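Local atomic coordinates of phospholipase C-beta (PLC-beta) (Sepia officinalis, PDB entry 3QR0), a protein that combines a PH domain, EF-hand-like helices, a TIM-barrel core carrying a calcium ion and a C2 domain, as a member of the phospholipase C-beta family. Residues Y159-T163 with T164-E168; D216-F219 with K220-L223; M307-E310 with N311-T314. One frame throughout, in Å; residues are numbered along the deposited sequence.

Interaction 1 (Y159-T163 with T164-E168)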
ATOM      1  N   TYR A 159      -1.988 -21.858  10.877  1.00 26.69           N
ATOM      2  CA  TYR A 159      -1.614 -23.269  11.002  1.00 27.39           C
ATOM      3  C   TYR A 159      -0.101 -23.422  11.162  1.00 27.76           C
ATOM      4  O   TYR A 159       0.366 -24.183  12.013  1.00 28.11           O
ATOM      5  CB  TYR A 159      -2.097 -24.083   9.791  1.00 27.53           C
ATOM      6  CG  TYR A 159      -1.639 -25.524   9.805  1.00 27.86           C
ATOM      7  CD1 TYR A 159      -2.335 -26.483  10.527  1.00 29.22           C
ATOM      8  CD2 TYR A 159      -0.499 -25.924   9.109  1.00 28.91           C
ATOM      9  CE1 TYR A 159      -1.913 -27.811  10.556  1.00 30.28           C
ATOM     10  CE2 TYR A 159      -0.068 -27.253   9.128  1.00 29.52           C
ATOM     11  CZ  TYR A 159      -0.782 -28.187   9.854  1.00 30.35           C
ATOM     12  OH  TYR A 159      -0.371 -29.497   9.885  1.00 32.26           O
ATOM     13  N   PHE A 160       0.661 -22.705  10.342  1.00 27.53           N
ATOM     14  CA  PHE A 160       2.121 -22.782  10.422  1.00 27.98           C
ATOM     15  C   PHE A 160       2.678 -22.128  11.682  1.00 28.21           C
ATOM     16  O   PHE A 160       3.705 -22.574  12.207  1.00 28.90           O
ATOM     17  CB  PHE A 160       2.779 -22.222   9.164  1.00 27.63           C
ATOM     18  CG  PHE A 160       2.940 -23.244   8.084  1.00 28.07           C
ATOM     19  CD1 PHE A 160       1.927 -23.465   7.158  1.00 27.91           C
ATOM     20  CD2 PHE A 160       4.086 -24.023   8.018  1.00 28.95           C
ATOM     21  CE1 PHE A 160       2.063 -24.423   6.164  1.00 28.41           C
ATOM     22  CE2 PHE A 160       4.232 -24.986   7.019  1.00 29.99           C
ATOM     23  CZ  PHE A 160       3.216 -25.186   6.094  1.00 29.68           C
ATOM     24  N   ARG A 161       2.000 -21.101  12.185  1.00 27.89           N
ATOM     25  CA  ARG A 161       2.367 -20.543  13.475  1.00 28.56           C
ATOM     26  C   ARG A 161       2.217 -21.613  14.559  1.00 29.51           C
ATOM     27  O   ARG A 161       3.130 -21.831  15.361  1.00 29.69           O
ATOM     28  CB  ARG A 161       1.525 -19.321  13.836  1.00 28.20           C
ATOM     29  CG  ARG A 161       2.130 -18.566  14.999  1.00 28.92           C
ATOM     30  CD  ARG A 161       1.235 -17.505  15.569  1.00 29.16           C
ATOM     31  NE  ARG A 161       1.612 -17.204  16.951  1.00 29.73           N
ATOM     32  CZ  ARG A 161       1.261 -16.109  17.621  1.00 29.97           C
ATOM     33  NH1 ARG A 161       0.526 -15.162  17.048  1.00 29.57           N
ATOM     34  NH2 ARG A 161       1.663 -15.959  18.876  1.00 31.36           N
ATOM     35  N   LEU A 162       1.071 -22.285  14.563  1.00 29.93           N
ATOM     36  CA  LEU A 162       0.775 -23.298  15.573  1.00 30.99           C
ATOM     37  C   LEU A 162       1.719 -24.504  15.534  1.00 31.82           C
ATOM     38  O   LEU A 162       2.070 -25.044  16.586  1.00 32.44           O
ATOM     39  CB  LEU A 162      -0.681 -23.763  15.452  1.00 31.03           C
ATOM     40  CG  LEU A 162      -1.717 -22.711  15.859  1.00 30.59           C
ATOM     41  CD1 LEU A 162      -3.116 -23.185  15.522  1.00 30.15           C
ATOM     42  CD2 LEU A 162      -1.611 -22.377  17.350  1.00 30.73           C
ATOM     43  N   THR A 163       2.126 -24.916  14.335  1.00 32.11           N
ATOM     44  CA  THR A 163       2.956 -26.111  14.169  1.00 33.11           C
ATOM     45  C   THR A 163       4.468 -25.831  14.115  1.00 33.92           C
ATOM     46  O   THR A 163       5.260 -26.765  14.028  1.00 34.34           O
ATOM     47  CB  THR A 163       2.548 -26.906  12.912  1.00 33.28           C
ATOM     48  OG1 THR A 163       2.741 -26.107  11.734  1.00 31.75           O
ATOM     49  CG2 THR A 163       1.093 -27.340  13.015  1.00 33.16           C
ATOM     50  N   THR A 164       4.869 -24.562  14.163  1.00 34.20           N
ATOM     51  CA  THR A 164       6.296 -24.220  14.205  1.00 34.90           C
ATOM     52  C   THR A 164       6.621 -23.350  15.415  1.00 35.21           C
ATOM     53  O   THR A 164       7.403 -23.753  16.271  1.00 36.24           O
ATOM     54  CB  THR A 164       6.770 -23.531  12.902  1.00 34.31           C
ATOM     55  OG1 THR A 164       6.194 -22.222  12.800  1.00 34.64           O
ATOM     56  CG2 THR A 164       6.378 -24.359  11.688  1.00 34.46           C
ATOM     57  N   VAL A 165       6.009 -22.172  15.497  1.00 35.09           N
ATOM     58  CA  VAL A 165       6.291 -21.235  16.591  1.00 35.29           C
ATOM     59  C   VAL A 165       5.795 -21.758  17.937  1.00 36.32           C
ATOM     60  O   VAL A 165       6.537 -21.752  18.924  1.00 36.56           O
ATOM     61  CB  VAL A 165       5.647 -19.854  16.348  1.00 34.68           C
ATOM     62  CG1 VAL A 165       5.975 -18.904  17.500  1.00 34.52           C
ATOM     63  CG2 VAL A 165       6.107 -19.273  15.021  1.00 33.74           C
ATOM     64  N   GLU A 166       4.544 -22.208  17.970  1.00 37.00           N
ATOM     65  CA  GLU A 166       3.880 -22.593  19.222  1.00 38.24           C
ATOM     66  C   GLU A 166       4.046 -24.062  19.592  1.00 39.95           C
ATOM     67  O   GLU A 166       3.639 -24.471  20.680  1.00 40.51           O
ATOM     68  CB  GLU A 166       2.383 -22.284  19.143  1.00 37.79           C
ATOM     69  CG  GLU A 166       2.054 -20.847  18.772  1.00 36.99           C
ATOM     70  CD  GLU A 166       2.599 -19.839  19.765  1.00 36.68           C
ATOM     71  OE1 GLU A 166       2.705 -20.177  20.963  1.00 37.20           O
ATOM     72  OE2 GLU A 166       2.910 -18.706  19.344  1.00 35.95           O
ATOM     73  N   MET A 167       4.631 -24.856  18.700  1.00 41.21           N
ATOM     74  CA  MET A 167       4.726 -26.296  18.922  1.00 43.14           C
ATOM     75  C   MET A 167       5.729 -26.614  20.029  1.00 44.32           C
ATOM     76  O   MET A 167       6.817 -26.034  20.081  1.00 44.12           O
ATOM     77  CB  MET A 167       5.100 -27.026  17.631  1.00 43.49           C
ATOM     78  CG  MET A 167       4.952 -28.536  17.731  1.00 45.77           C
ATOM     79  SD  MET A 167       4.776 -29.339  16.132  1.00 49.38           S
ATOM     80  CE  MET A 167       6.450 -29.210  15.493  1.00 49.19           C
ATOM     81  N   GLU A 168       5.341 -27.537  20.908  1.00 45.78           N
ATOM     82  CA  GLU A 168       6.135 -27.921  22.076  1.00 47.16           C
ATOM     83  C   GLU A 168       6.262 -29.440  22.129  1.00 47.99           C
ATOM     84  O   GLU A 168       5.319 -30.130  22.521  1.00 48.45           O
ATOM     85  CB  GLU A 168       5.461 -27.405  23.356  1.00 47.64           C
ATOM     86  CG  GLU A 168       6.151 -27.806  24.668  1.00 49.70           C
ATOM     87  CD  GLU A 168       5.434 -27.272  25.904  1.00 51.60           C
ATOM     88  OE1 GLU A 168       4.288 -26.776  25.772  1.00 52.21           O
ATOM     89  OE2 GLU A 168       6.017 -27.355  27.010  1.00 53.51           O
TER
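R161 and E166 meet because one side chain stretches out and the other folds back: R161 swings CG opposite its backbone N (chi1 -166°) and stays extended to NE, whereas E166 bends at chi2 (-60°). The guanidinium takes E166 side-on, NE and NH2 both lying 3.1 Å from the single oxygen OE2, which sits at the edge of the guanidinium in its plane. The two flat groups are nonetheless turned 47° apart, and both nitrogens approach OE2 from the same face of the carboxylate. A backbone bond from E166 N to R161 O (3.0 Å) links the same two residues, five positions apart, matching the wider pi-type turn in this last part of helix 151-165. One residue earlier, F160 O receives the hydroxyl of T164 OG1 at 2.6 Å, and T164 CG2 comes within 4.3 Å of F160 CD2. Further along, M167 CE comes close to T163 O, at 3.1 Å. Y53 of the PH-domain strand 51-54 packs against T164 and V165, and helix 174-181 lies against L162 and E166. That helix supplies K179, whose NZ forms a salt bridge with E166 OE1. With R161 on one carboxylate oxygen and K179 on the other, the buried E166 has both oxygens paired with cations, which would probably favour its negatively charged form.

Interaction 2 (D216-F219 with K220-L223)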
ATOM      1  N   ASP A 216      -5.918 -30.130   6.688  1.00 34.28           N
ATOM      2  CA  ASP A 216      -7.296 -30.386   6.256  1.00 34.50           C
ATOM      3  C   ASP A 216      -8.238 -30.570   7.443  1.00 34.30           C
ATOM      4  O   ASP A 216      -9.387 -30.135   7.396  1.00 33.99           O
ATOM      5  CB  ASP A 216      -7.365 -31.574   5.289  1.00 35.36           C
ATOM      6  CG  ASP A 216      -6.826 -31.230   3.907  1.00 35.89           C
ATOM      7  OD1 ASP A 216      -6.652 -30.030   3.608  1.00 36.97           O
ATOM      8  OD2 ASP A 216      -6.577 -32.163   3.111  1.00 39.09           O
ATOM      9  N   THR A 217      -7.742 -31.184   8.512  1.00 34.33           N
ATOM     10  CA  THR A 217      -8.493 -31.259   9.764  1.00 34.53           C
ATOM     11  C   THR A 217      -8.560 -29.882  10.430  1.00 33.56           C
ATOM     12  O   THR A 217      -9.568 -29.538  11.053  1.00 33.93           O
ATOM     13  CB  THR A 217      -7.871 -32.279  10.728  1.00 35.27           C
ATOM     14  OG1 THR A 217      -7.693 -33.524  10.042  1.00 36.14           O
ATOM     15  CG2 THR A 217      -8.765 -32.489  11.940  1.00 35.88           C
ATOM     16  N   PHE A 218      -7.493 -29.095  10.298  1.00 32.36           N
ATOM     17  CA  PHE A 218      -7.514 -27.703  10.763  1.00 31.46           C
ATOM     18  C   PHE A 218      -8.586 -26.884  10.028  1.00 30.95           C
ATOM     19  O   PHE A 218      -9.205 -26.005  10.626  1.00 30.57           O
ATOM     20  CB  PHE A 218      -6.133 -27.042  10.621  1.00 30.76           C
ATOM     21  CG  PHE A 218      -5.996 -25.740  11.380  1.00 29.92           C
ATOM     22  CD1 PHE A 218      -6.181 -25.700  12.758  1.00 30.09           C
ATOM     23  CD2 PHE A 218      -5.670 -24.564  10.722  1.00 28.15           C
ATOM     24  CE1 PHE A 218      -6.052 -24.503  13.466  1.00 29.30           C
ATOM     25  CE2 PHE A 218      -5.535 -23.361  11.424  1.00 27.85           C
ATOM     26  CZ  PHE A 218      -5.729 -23.332  12.793  1.00 28.35           C
ATOM     27  N   PHE A 219      -8.818 -27.172   8.746  1.00 30.72           N
ATOM     28  CA  PHE A 219      -9.922 -26.527   8.025  1.00 30.66           C
ATOM     29  C   PHE A 219     -11.280 -27.000   8.548  1.00 31.37           C
ATOM     30  O   PHE A 219     -12.216 -26.211   8.639  1.00 31.19           O
ATOM     31  CB  PHE A 219      -9.842 -26.747   6.512  1.00 30.39           C
ATOM     32  CG  PHE A 219     -10.877 -25.968   5.746  1.00 30.65           C
ATOM     33  CD1 PHE A 219     -10.749 -24.594   5.589  1.00 29.41           C
ATOM     34  CD2 PHE A 219     -12.000 -26.601   5.217  1.00 31.17           C
ATOM     35  CE1 PHE A 219     -11.710 -23.858   4.893  1.00 30.26           C
ATOM     36  CE2 PHE A 219     -12.972 -25.869   4.519  1.00 31.26           C
ATOM     37  CZ  PHE A 219     -12.822 -24.498   4.361  1.00 30.52           C
ATOM     38  N   LYS A 220     -11.383 -28.279   8.897  1.00 32.48           N
ATOM     39  CA  LYS A 220     -12.601 -28.807   9.525  1.00 33.46           C
ATOM     40  C   LYS A 220     -12.867 -28.094  10.870  1.00 33.37           C
ATOM     41  O   LYS A 220     -14.013 -27.917  11.273  1.00 33.51           O
ATOM     42  CB  LYS A 220     -12.497 -30.330   9.716  1.00 34.58           C
ATOM     43  CG  LYS A 220     -13.843 -31.051   9.737  1.00 36.93           C
ATOM     44  CD  LYS A 220     -13.687 -32.566   9.923  1.00 39.63           C
ATOM     45  CE  LYS A 220     -15.013 -33.206  10.325  1.00 41.72           C
ATOM     46  NZ  LYS A 220     -14.906 -34.679  10.565  1.00 43.66           N
ATOM     47  N   PHE A 221     -11.800 -27.673  11.549  1.00 32.85           N
ATOM     48  CA  PHE A 221     -11.920 -26.849  12.757  1.00 32.60           C
ATOM     49  C   PHE A 221     -12.540 -25.484  12.431  1.00 31.96           C
ATOM     50  O   PHE A 221     -13.422 -25.022  13.152  1.00 32.00           O
ATOM     51  CB  PHE A 221     -10.552 -26.712  13.444  1.00 32.45           C
ATOM     52  CG  PHE A 221     -10.483 -25.631  14.494  1.00 32.35           C
ATOM     53  CD1 PHE A 221     -11.289 -25.679  15.620  1.00 33.06           C
ATOM     54  CD2 PHE A 221      -9.570 -24.591  14.375  1.00 31.28           C
ATOM     55  CE1 PHE A 221     -11.205 -24.692  16.597  1.00 33.23           C
ATOM     56  CE2 PHE A 221      -9.481 -23.603  15.344  1.00 31.83           C
ATOM     57  CZ  PHE A 221     -10.301 -23.653  16.457  1.00 33.13           C
ATOM     58  N   TYR A 222     -12.088 -24.857  11.345  1.00 31.15           N
ATOM     59  CA  TYR A 222     -12.706 -23.623  10.839  1.00 30.95           C
ATOM     60  C   TYR A 222     -14.209 -23.821  10.615  1.00 31.55           C
ATOM     61  O   TYR A 222     -15.014 -22.997  11.044  1.00 31.12           O
ATOM     62  CB  TYR A 222     -12.045 -23.166   9.525  1.00 30.25           C
ATOM     63  CG  TYR A 222     -12.612 -21.879   8.949  1.00 29.86           C
ATOM     64  CD1 TYR A 222     -11.975 -20.662   9.155  1.00 29.49           C
ATOM     65  CD2 TYR A 222     -13.781 -21.884   8.187  1.00 30.06           C
ATOM     66  CE1 TYR A 222     -12.491 -19.481   8.628  1.00 29.18           C
ATOM     67  CE2 TYR A 222     -14.306 -20.709   7.660  1.00 29.53           C
ATOM     68  CZ  TYR A 222     -13.655 -19.509   7.884  1.00 29.41           C
ATOM     69  OH  TYR A 222     -14.164 -18.339   7.372  1.00 28.23           O
ATOM     70  N   LEU A 223     -14.569 -24.917   9.946  1.00 32.35           N
ATOM     71  CA  LEU A 223     -15.977 -25.233   9.677  1.00 33.47           C
ATOM     72  C   LEU A 223     -16.775 -25.392  10.971  1.00 34.51           C
ATOM     73  O   LEU A 223     -17.917 -24.944  11.057  1.00 35.04           O
ATOM     74  CB  LEU A 223     -16.101 -26.509   8.835  1.00 33.91           C
ATOM     75  CG  LEU A 223     -15.490 -26.495   7.431  1.00 33.74           C
ATOM     76  CD1 LEU A 223     -15.673 -27.858   6.752  1.00 33.84           C
ATOM     77  CD2 LEU A 223     -16.102 -25.389   6.593  1.00 33.19           C
TER
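F218 and F221, one helical turn apart, send their rings out side by side in the same direction. Their planes are inclined at 33°, and F218 CE1 comes within 3.6 Å of F221 CD2, so the rings meet obliquely, neither stacked nor edge-to-face, with centroids 5.7 Å apart. F219 and Y222 repeat the three-residue spacing with another geometry: their planes are almost parallel, at 3°, yet they are slid so far past one another that they barely overlap, and the approach from F219 CE1 to Y222 CD2 is a loose 4.4 Å. F219 also meets L223, whose CD2 methyl lies 3.8 Å from F219 CE2. All four aromatic side chains hold CG opposite their backbone N, as F219 does at chi1 -174°; this shared torsion sets each ring off in the same sense relative to its own backbone, and the helical positions spread them round the axis. Beneath them the backbone is regular; L223 N, for instance, donates to F219 O at 3.0 Å. The aromatic cluster is embedded on several sides. W155 of helix 151-165 stacks on F218 and meets Y222 edge-to-face, while Y304 of helix 299-307 meets F219 edge-to-face. Helix 185-198 packs against F221, and Y222 OH bonds to Q151 and R228. Helix 215-225 is thus amphipathic, with the lysine K220 exposed and its aromatics wedged between neighbouring helices, as expected for a helix packed within the helical EF-hand-like region of a phospholipase C-beta.

Interaction 3 (M307-E310 with N311-T314)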
ATOM      1  N   MET A 307     -12.657 -19.221  -0.322  1.00 23.77           N
ATOM      2  CA  MET A 307     -11.571 -18.726   0.514  1.00 23.89           C
ATOM      3  C   MET A 307     -10.187 -18.972  -0.073  1.00 23.79           C
ATOM      4  O   MET A 307      -9.219 -18.461   0.462  1.00 23.44           O
ATOM      5  CB  MET A 307     -11.606 -19.420   1.878  1.00 24.46           C
ATOM      6  CG  MET A 307     -12.816 -19.118   2.732  1.00 25.53           C
ATOM      7  SD  MET A 307     -12.928 -20.279   4.106  1.00 28.74           S
ATOM      8  CE  MET A 307     -11.457 -19.866   5.048  1.00 28.47           C
ATOM      9  N   CYS A 308     -10.083 -19.773  -1.134  1.00 24.21           N
ATOM     10  CA  CYS A 308      -8.771 -20.197  -1.643  1.00 24.29           C
ATOM     11  C   CYS A 308      -8.214 -19.226  -2.677  1.00 23.80           C
ATOM     12  O   CYS A 308      -8.890 -18.282  -3.082  1.00 23.32           O
ATOM     13  CB  CYS A 308      -8.830 -21.622  -2.207  1.00 24.86           C
ATOM     14  SG  CYS A 308      -9.471 -21.776  -3.880  1.00 25.62           S
ATOM     15  N   GLU A 309      -6.973 -19.461  -3.098  1.00 24.29           N
ATOM     16  CA  GLU A 309      -6.294 -18.575  -4.050  1.00 24.24           C
ATOM     17  C   GLU A 309      -6.997 -18.473  -5.408  1.00 24.09           C
ATOM     18  O   GLU A 309      -6.919 -17.434  -6.060  1.00 23.55           O
ATOM     19  CB  GLU A 309      -4.831 -18.999  -4.256  1.00 24.81           C
ATOM     20  CG  GLU A 309      -3.916 -18.672  -3.078  1.00 25.97           C
ATOM     21  CD  GLU A 309      -4.062 -17.230  -2.621  1.00 27.14           C
ATOM     22  OE1 GLU A 309      -3.832 -16.312  -3.446  1.00 28.52           O
ATOM     23  OE2 GLU A 309      -4.432 -17.021  -1.443  1.00 27.54           O
ATOM     24  N   GLU A 310      -7.674 -19.539  -5.830  1.00 24.49           N
ATOM     25  CA  GLU A 310      -8.423 -19.525  -7.087  1.00 25.06           C
ATOM     26  C   GLU A 310      -9.465 -18.402  -7.116  1.00 24.54           C
ATOM     27  O   GLU A 310      -9.752 -17.852  -8.186  1.00 24.76           O
ATOM     28  CB  GLU A 310      -9.130 -20.863  -7.307  1.00 26.03           C
ATOM     29  CG  GLU A 310      -9.599 -21.102  -8.739  1.00 27.46           C
ATOM     30  CD  GLU A 310      -8.449 -21.335  -9.707  1.00 29.60           C
ATOM     31  OE1 GLU A 310      -7.464 -22.004  -9.318  1.00 29.71           O
ATOM     32  OE2 GLU A 310      -8.536 -20.851 -10.855  1.00 29.24           O
ATOM     33  N   ASN A 311     -10.018 -18.076  -5.946  1.00 23.89           N
ATOM     34  CA  ASN A 311     -11.014 -17.013  -5.812  1.00 23.69           C
ATOM     35  C   ASN A 311     -10.462 -15.708  -5.235  1.00 23.43           C
ATOM     36  O   ASN A 311     -11.231 -14.852  -4.802  1.00 23.29           O
ATOM     37  CB  ASN A 311     -12.192 -17.486  -4.949  1.00 23.55           C
ATOM     38  CG  ASN A 311     -13.454 -16.660  -5.190  1.00 23.40           C
ATOM     39  OD1 ASN A 311     -13.796 -16.369  -6.334  1.00 21.01           O
ATOM     40  ND2 ASN A 311     -14.131 -16.262  -4.112  1.00 22.05           N
ATOM     41  N   ASN A 312      -9.140 -15.546  -5.249  1.00 23.82           N
ATOM     42  CA  ASN A 312      -8.504 -14.307  -4.785  1.00 23.71           C
ATOM     43  C   ASN A 312      -9.065 -13.100  -5.541  1.00 24.05           C
ATOM     44  O   ASN A 312      -9.127 -13.096  -6.777  1.00 24.02           O
ATOM     45  CB  ASN A 312      -6.973 -14.395  -4.946  1.00 23.82           C
ATOM     46  CG  ASN A 312      -6.218 -13.358  -4.102  1.00 23.54           C
ATOM     47  OD1 ASN A 312      -6.564 -12.184  -4.085  1.00 24.45           O
ATOM     48  ND2 ASN A 312      -5.170 -13.798  -3.422  1.00 24.45           N
ATOM     49  N   LEU A 313      -9.487 -12.083  -4.794  1.00 24.15           N
ATOM     50  CA  LEU A 313     -10.062 -10.882  -5.397  1.00 24.86           C
ATOM     51  C   LEU A 313      -9.029 -10.076  -6.194  1.00 24.79           C
ATOM     52  O   LEU A 313      -9.381  -9.370  -7.131  1.00 24.84           O
ATOM     53  CB  LEU A 313     -10.722  -9.999  -4.327  1.00 24.86           C
ATOM     54  CG  LEU A 313      -9.821  -9.067  -3.512  1.00 25.55           C
ATOM     55  CD1 LEU A 313      -9.469  -7.802  -4.302  1.00 26.34           C
ATOM     56  CD2 LEU A 313     -10.499  -8.690  -2.209  1.00 26.61           C
ATOM     57  N   THR A 314      -7.755 -10.193  -5.826  1.00 25.28           N
ATOM     58  CA  THR A 314      -6.694  -9.407  -6.455  1.00 25.61           C
ATOM     59  C   THR A 314      -6.405  -9.883  -7.885  1.00 26.05           C
ATOM     60  O   THR A 314      -6.102 -11.059  -8.088  1.00 25.96           O
ATOM     61  CB  THR A 314      -5.395  -9.481  -5.632  1.00 25.59           C
ATOM     62  OG1 THR A 314      -5.651  -9.027  -4.297  1.00 25.85           O
ATOM     63  CG2 THR A 314      -4.297  -8.622  -6.266  1.00 26.41           C
TER
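E309 and N312 join side chains across a 3-10 turn that follows helix 299-307 and runs directly into an Asx turn begun by N312. The backbone bonds come first. N311 N donates to C308 O at 3.1 Å and N312 N to E309 O at 3.0 Å, each reaching three positions back, as in a 3-10 turn. The side-chain bonds form a second layer. E309 and N312 project in the same direction, E309 bending at chi2 (-50°) so that its OE1 receives N312 ND2 at 2.8 Å. This is a fairly straight bond, on the syn side of the carboxylate, somewhat out of its plane, and in the plane of the amide; the two flat groups are turned 70° apart. N312 ND2 also donates to N148 O, while E309 OE2 accepts from N150 N, so this pair clasps the chain just ahead of helix 151-165. Outside partners complete the polar set: N311 OD1 accepts from Q258 NE2 and bonds a glycerol, N311 ND2 reaches Y745 O, and E310 OE2 pairs with Y271 OH. The other end of the N312 amide makes the Asx turn, in which T314 N donates to N312 OD1 at 2.9 Å.

How the interactions relate
Followed from the N terminus, interactions 1, 2 and 3 are successive local turns: none closes a long loop, and they neither nest nor cross. Interaction 1 lies in the C-terminal part of helix 151-165 and just beyond, beside the PH-domain strand 51-54. Interaction 2 lies within helix 215-225, in the same EF-hand-like region, and the two touch where F218 CZ approaches L162 CD1 at 3.8 Å. Interaction 3 starts at the last residue of helix 299-307 and runs into the loop that follows; it reaches back to interaction 2 through M307, whose CE lies 3.6 Å from Y222 CZ. M307 and L313 also touch strand 746-751, so the series leads from the PH domain through the EF-hand helices to the C2 domain.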